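Local coordinates for protein endo-1,4-beta-mannanase (Eisenia fetida, PDB 5Y6T) that probably hydrolyses internal beta-1,4-mannosidic linkages of mannan polysaccharides, as an endo-acting, cold-adapted mannanase of glycoside hydrolase family 5, at residues 51-54 / 55-59; 311-314 / 315-319. One frame throughout, in Å; residues are numbered along the deposited sequence.

Contact 1 of 2, residues 51-54 / 55-59; sequences LEDY and IVRIK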
loop_
_atom_site.group_PDB
_atom_site.type_symbol
_atom_site.label_atom_id
_atom_site.label_comp_id
_atom_site.label_asym_id
_atom_site.label_seq_id
_atom_site.Cartn_x
_atom_site.Cartn_y
_atom_site.Cartn_z
ATOM N N LEU A 51 -14.966 -1.178 11.318
ATOM C CA LEU A 51 -13.801 -1.748 10.614
ATOM C C LEU A 51 -14.008 -3.243 10.400
ATOM O O LEU A 51 -13.774 -3.774 9.314
ATOM C CB LEU A 51 -12.509 -1.441 11.325
ATOM C CG LEU A 51 -12.055 0.056 11.264
ATOM C CD1 LEU A 51 -10.962 0.422 12.250
ATOM C CD2 LEU A 51 -11.639 0.486 9.884
ATOM N N GLU A 52 -14.504 -3.927 11.414
ATOM C CA GLU A 52 -14.764 -5.357 11.286
ATOM C C GLU A 52 -15.900 -5.660 10.321
ATOM O O GLU A 52 -15.836 -6.652 9.638
ATOM C CB GLU A 52 -15.002 -5.977 12.672
ATOM C CG GLU A 52 -13.766 -5.845 13.556
ATOM C CD GLU A 52 -13.923 -6.325 15.024
ATOM O OE1 GLU A 52 -14.984 -6.875 15.381
ATOM O OE2 GLU A 52 -12.943 -6.195 15.800
ATOM N N ASP A 53 -16.919 -4.797 10.276
ATOM C CA ASP A 53 -17.988 -4.901 9.342
ATOM C C ASP A 53 -17.413 -4.781 7.908
ATOM O O ASP A 53 -17.873 -5.488 7.017
ATOM C CB ASP A 53 -19.049 -3.836 9.644
ATOM C CG ASP A 53 -20.277 -3.936 8.781
ATOM O OD1 ASP A 53 -20.953 -4.962 8.814
ATOM O OD2 ASP A 53 -20.520 -2.991 8.036
ATOM N N TYR A 54 -16.398 -3.938 7.678
ATOM C CA TYR A 54 -15.865 -3.881 6.312
ATOM C C TYR A 54 -15.277 -5.218 5.921
ATOM O O TYR A 54 -15.385 -5.648 4.775
ATOM C CB TYR A 54 -14.785 -2.833 6.204
ATOM C CG TYR A 54 -15.287 -1.446 6.112
ATOM C CD1 TYR A 54 -16.049 -1.039 5.048
ATOM C CD2 TYR A 54 -14.892 -0.501 7.043
ATOM C CE1 TYR A 54 -16.475 0.297 4.964
ATOM C CE2 TYR A 54 -15.299 0.809 6.956
ATOM C CZ TYR A 54 -16.080 1.188 5.921
ATOM O OH TYR A 54 -16.419 2.497 5.879
ATOM N N ILE A 55 -14.599 -5.874 6.861
ATOM C CA ILE A 55 -13.980 -7.186 6.560
ATOM C C ILE A 55 -15.030 -8.183 6.150
ATOM O O ILE A 55 -14.942 -8.896 5.137
ATOM C CB ILE A 55 -13.283 -7.742 7.788
ATOM C CG1 ILE A 55 -12.010 -6.978 8.146
ATOM C CG2 ILE A 55 -12.868 -9.177 7.551
ATOM C CD1 ILE A 55 -11.436 -7.366 9.477
ATOM N N VAL A 56 -16.065 -8.252 6.978
ATOM C CA VAL A 56 -17.176 -9.151 6.667
ATOM C C VAL A 56 -17.874 -8.895 5.294
ATOM O O VAL A 56 -18.089 -9.866 4.510
ATOM C CB VAL A 56 -18.229 -9.191 7.834
ATOM C CG1 VAL A 56 -19.355 -10.154 7.469
ATOM C CG2 VAL A 56 -17.555 -9.692 9.147
ATOM N N ARG A 57 -18.185 -7.644 5.031
ATOM C CA ARG A 57 -18.890 -7.221 3.830
ATOM C C ARG A 57 -18.034 -7.424 2.595
ATOM O O ARG A 57 -18.532 -7.898 1.591
ATOM C CB ARG A 57 -19.351 -5.799 3.974
ATOM C CG ARG A 57 -20.434 -5.695 5.060
ATOM C CD ARG A 57 -21.300 -4.475 4.909
ATOM N NE ARG A 57 -20.623 -3.228 5.187
ATOM C CZ ARG A 57 -20.548 -2.197 4.361
ATOM N NH1 ARG A 57 -21.066 -2.258 3.155
ATOM N NH2 ARG A 57 -19.936 -1.091 4.749
ATOM N N ILE A 58 -16.715 -7.195 2.725
ATOM C CA ILE A 58 -15.810 -7.482 1.612
ATOM C C ILE A 58 -15.788 -8.972 1.278
ATOM O O ILE A 58 -15.942 -9.338 0.101
ATOM C CB ILE A 58 -14.403 -6.892 1.892
ATOM C CG1 ILE A 58 -14.482 -5.372 1.795
ATOM C CG2 ILE A 58 -13.390 -7.527 0.938
ATOM C CD1 ILE A 58 -13.273 -4.634 2.281
ATOM N N LYS A 59 -15.630 -9.813 2.288
ATOM C CA LYS A 59 -15.605 -11.233 2.056
ATOM C C LYS A 59 -16.920 -11.698 1.467
ATOM O O LYS A 59 -16.951 -12.570 0.599
ATOM C CB LYS A 59 -15.190 -12.018 3.299
ATOM C CG LYS A 59 -15.168 -13.537 3.082
ATOM C CD LYS A 59 -13.984 -13.935 2.162
ATOM C CE LYS A 59 -14.376 -14.475 0.790
ATOM N NZ LYS A 59 -13.183 -14.662 -0.109
#
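Asp53 and Arg57 form an i to i+4 salt bridge on the outer side of helix 42-60, the helix that links the parallel strands 20-28 and 65-72 in a beta-alpha-beta unit of the (beta/alpha)8 barrel expected of a GH5 enzyme. The backbone beneath is regular alpha-helix: Val56 N donates to Glu52 O at 3.1 Å and Ile58 N to Tyr54 O at 2.9 Å, while the bond from Ile55 N to Leu51 O is weak. One face of the helix looks into the fold, where Leu51 and Ile55 pack on Phe102 of helix 95-108 and on strand 65-72. The salt bridge lies away from that greasy face. Asp53 places its carboxylate by turning CG anti to the backbone N (chi1 -175°), which leans the group toward the C-terminal end of the helix; Arg57 answers with a chain bent at chi3, bringing NE back over it. The guanidinium also runs alongside the Tyr54 side chain, NH2 lying 3.7 Å from Tyr54 CE1 in an oblique approach, and it makes a cation-pi contact with Phe338. Tyr54 itself is buried, and its OH is hydrogen-bonded to Gln32. With an alanine in place of this arginine, the Asp53 carboxylate would probably be left without its charged mate on this helix, and Phe338 without the cation that lies against it. The ionic bond is not a flat, two-pronged one: a single nitrogen, Arg57 NE, reaches Asp53 OD2 at 2.9 Å with an N-H...O angle of 143°, coming in from above the carboxylate plane, 46° out of it.

Contact 2 of 2, residues 311-314 / 315-319; sequences QFDW and AYTQG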
loop_
_atom_site.group_PDB
_atom_site.type_symbol
_atom_site.label_atom_id
_atom_site.label_comp_id
_atom_site.label_asym_id
_atom_site.label_seq_id
_atom_site.Cartn_x
_atom_site.Cartn_y
_atom_site.Cartn_z
ATOM N N GLN A 311 -12.477 -3.159 -15.037
ATOM C CA GLN A 311 -11.233 -2.858 -14.410
ATOM C C GLN A 311 -10.714 -4.074 -13.641
ATOM O O GLN A 311 -9.563 -4.486 -13.826
ATOM C CB GLN A 311 -11.427 -1.649 -13.519
ATOM C CG GLN A 311 -11.767 -0.349 -14.225
ATOM C CD GLN A 311 -12.184 0.772 -13.324
ATOM O OE1 GLN A 311 -12.942 0.571 -12.352
ATOM N NE2 GLN A 311 -11.691 1.991 -13.597
ATOM N N PHE A 312 -11.537 -4.684 -12.792
ATOM C CA PHE A 312 -11.114 -5.929 -12.094
ATOM C C PHE A 312 -10.785 -7.025 -13.080
ATOM O O PHE A 312 -9.764 -7.768 -12.893
ATOM C CB PHE A 312 -12.152 -6.447 -11.142
ATOM C CG PHE A 312 -12.156 -5.727 -9.808
ATOM C CD1 PHE A 312 -12.894 -4.576 -9.622
ATOM C CD2 PHE A 312 -11.477 -6.285 -8.728
ATOM C CE1 PHE A 312 -12.917 -3.920 -8.390
ATOM C CE2 PHE A 312 -11.452 -5.631 -7.489
ATOM C CZ PHE A 312 -12.223 -4.480 -7.284
ATOM N N ASP A 313 -11.555 -7.119 -14.159
ATOM C CA ASP A 313 -11.285 -8.137 -15.158
ATOM C C ASP A 313 -9.887 -7.954 -15.796
ATOM O O ASP A 313 -9.185 -8.906 -16.044
ATOM C CB ASP A 313 -12.394 -8.208 -16.255
ATOM C CG ASP A 313 -12.280 -9.484 -17.080
ATOM O OD1 ASP A 313 -12.667 -10.561 -16.538
ATOM O OD2 ASP A 313 -11.685 -9.439 -18.190
ATOM N N TRP A 314 -9.550 -6.734 -16.133
ATOM C CA TRP A 314 -8.298 -6.411 -16.778
ATOM C C TRP A 314 -7.171 -6.819 -15.839
ATOM O O TRP A 314 -6.227 -7.432 -16.239
ATOM C CB TRP A 314 -8.234 -4.928 -17.085
ATOM C CG TRP A 314 -6.961 -4.549 -17.774
ATOM C CD1 TRP A 314 -5.808 -4.109 -17.219
ATOM C CD2 TRP A 314 -6.713 -4.657 -19.186
ATOM N NE1 TRP A 314 -4.828 -3.971 -18.182
ATOM C CE2 TRP A 314 -5.387 -4.272 -19.408
ATOM C CE3 TRP A 314 -7.519 -5.056 -20.295
ATOM C CZ2 TRP A 314 -4.802 -4.221 -20.723
ATOM C CZ3 TRP A 314 -6.950 -5.023 -21.584
ATOM C CH2 TRP A 314 -5.574 -4.648 -21.775
ATOM N N ALA A 315 -7.280 -6.452 -14.553
ATOM C CA ALA A 315 -6.205 -6.740 -13.606
ATOM C C ALA A 315 -5.937 -8.255 -13.545
ATOM O O ALA A 315 -4.806 -8.716 -13.549
ATOM C CB ALA A 315 -6.583 -6.245 -12.248
ATOM N N TYR A 316 -7.027 -9.008 -13.498
ATOM C CA TYR A 316 -6.997 -10.466 -13.336
ATOM C C TYR A 316 -6.407 -11.165 -14.549
ATOM O O TYR A 316 -5.679 -12.160 -14.421
ATOM C CB TYR A 316 -8.384 -11.030 -12.968
ATOM C CG TYR A 316 -8.307 -12.491 -12.630
ATOM C CD1 TYR A 316 -7.905 -12.905 -11.339
ATOM C CD2 TYR A 316 -8.625 -13.431 -13.549
ATOM C CE1 TYR A 316 -7.783 -14.248 -11.011
ATOM C CE2 TYR A 316 -8.550 -14.781 -13.235
ATOM C CZ TYR A 316 -8.101 -15.191 -11.967
ATOM O OH TYR A 316 -7.982 -16.513 -11.616
ATOM N N THR A 317 -6.725 -10.649 -15.726
ATOM C CA THR A 317 -6.410 -11.361 -16.949
ATOM C C THR A 317 -5.146 -10.871 -17.672
ATOM O O THR A 317 -4.685 -11.534 -18.569
ATOM C CB THR A 317 -7.584 -11.253 -17.930
ATOM O OG1 THR A 317 -7.851 -9.888 -18.255
ATOM C CG2 THR A 317 -8.832 -11.922 -17.345
ATOM N N GLN A 318 -4.632 -9.721 -17.284
ATOM C CA GLN A 318 -3.507 -9.096 -18.020
ATOM C C GLN A 318 -2.263 -8.980 -17.137
ATOM O O GLN A 318 -1.409 -8.076 -17.383
ATOM C CB GLN A 318 -3.976 -7.722 -18.510
ATOM C CG GLN A 318 -5.114 -7.849 -19.539
ATOM C CD GLN A 318 -4.658 -8.569 -20.796
ATOM O OE1 GLN A 318 -3.513 -8.504 -21.147
ATOM N NE2 GLN A 318 -5.590 -9.248 -21.491
ATOM N N GLY A 319 -2.115 -9.881 -16.173
ATOM C CA GLY A 319 -0.754 -10.089 -15.574
ATOM C C GLY A 319 -0.493 -9.467 -14.206
ATOM O O GLY A 319 0.619 -9.561 -13.666
HETATM O O HOH W 1 -10.120 -7.733 -19.397
#
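From Ala315 to Gln318 each backbone N-H reaches back four residues, Ala315 N to Gln311 O and Tyr316 N to Phe312 O both at 3.1 Å, until Gln318 leaves helical phi/psi just past the end of helix 308-317. Asp313 O, in the last turn, is gripped twice by the same residue: Thr317 N comes to 3.0 Å and Thr317 OG1 to 2.8 Å, from opposite faces of the carbonyl plane. The hydroxyl gets there because chi1 of 60° tucks OG1 between the threonine's own N and carbonyl carbon, pointing it back down the helix. A water joins the two side chains, donating to Asp313 OD2 at 2.6 Å and, weakly, to Thr317 OG1, while Asp313 OD1 is held by His347. This helix precedes strand 322-325, which pairs in parallel with strand 20-28 in what is probably the closing part of the GH5 (beta/alpha)8 barrel. Phe312 and Ala315 face inward onto those strands, and Tyr316 sets its ring edge-to-face with Phe23 and its OH against Gly358. On another flank Trp314 and Gln318 meet in a CH-pi contact. Gln318 CG sits over the six-membered ring, 3.5 Å from its centroid and only 9° off the normal, so the methylene rests on the centre of the face. A bend at chi2 leaves the amide farther from the indole than CG, the two planes 26° apart. Trp314 NE1 bonds to Val282 O, which helps to hold the indole at its pyrrole side.

Both contacts are local: contact 1 lies within one helix, contact 2 at the end of another and just beyond it, so neither closes a long loop; they follow one another in series, with no nesting or crossing. From the N terminus, the chain runs through strand 20-28 into helix 42-60, which carries contact 1, and then on to strand 65-72. Much later, after strand 293-297, it enters helix 308-317, whose C-terminal end holds contact 2, before strand 322-325. Strand 20-28 pairs in parallel with both 65-72 and 322-325, bringing the two helices to neighbouring parts of the fold although they are far apart in sequence. The centres of contact 1 and contact 2 lie about 23 Å apart. The nearest atoms of contact 1 and contact 2 are about 9 Å apart.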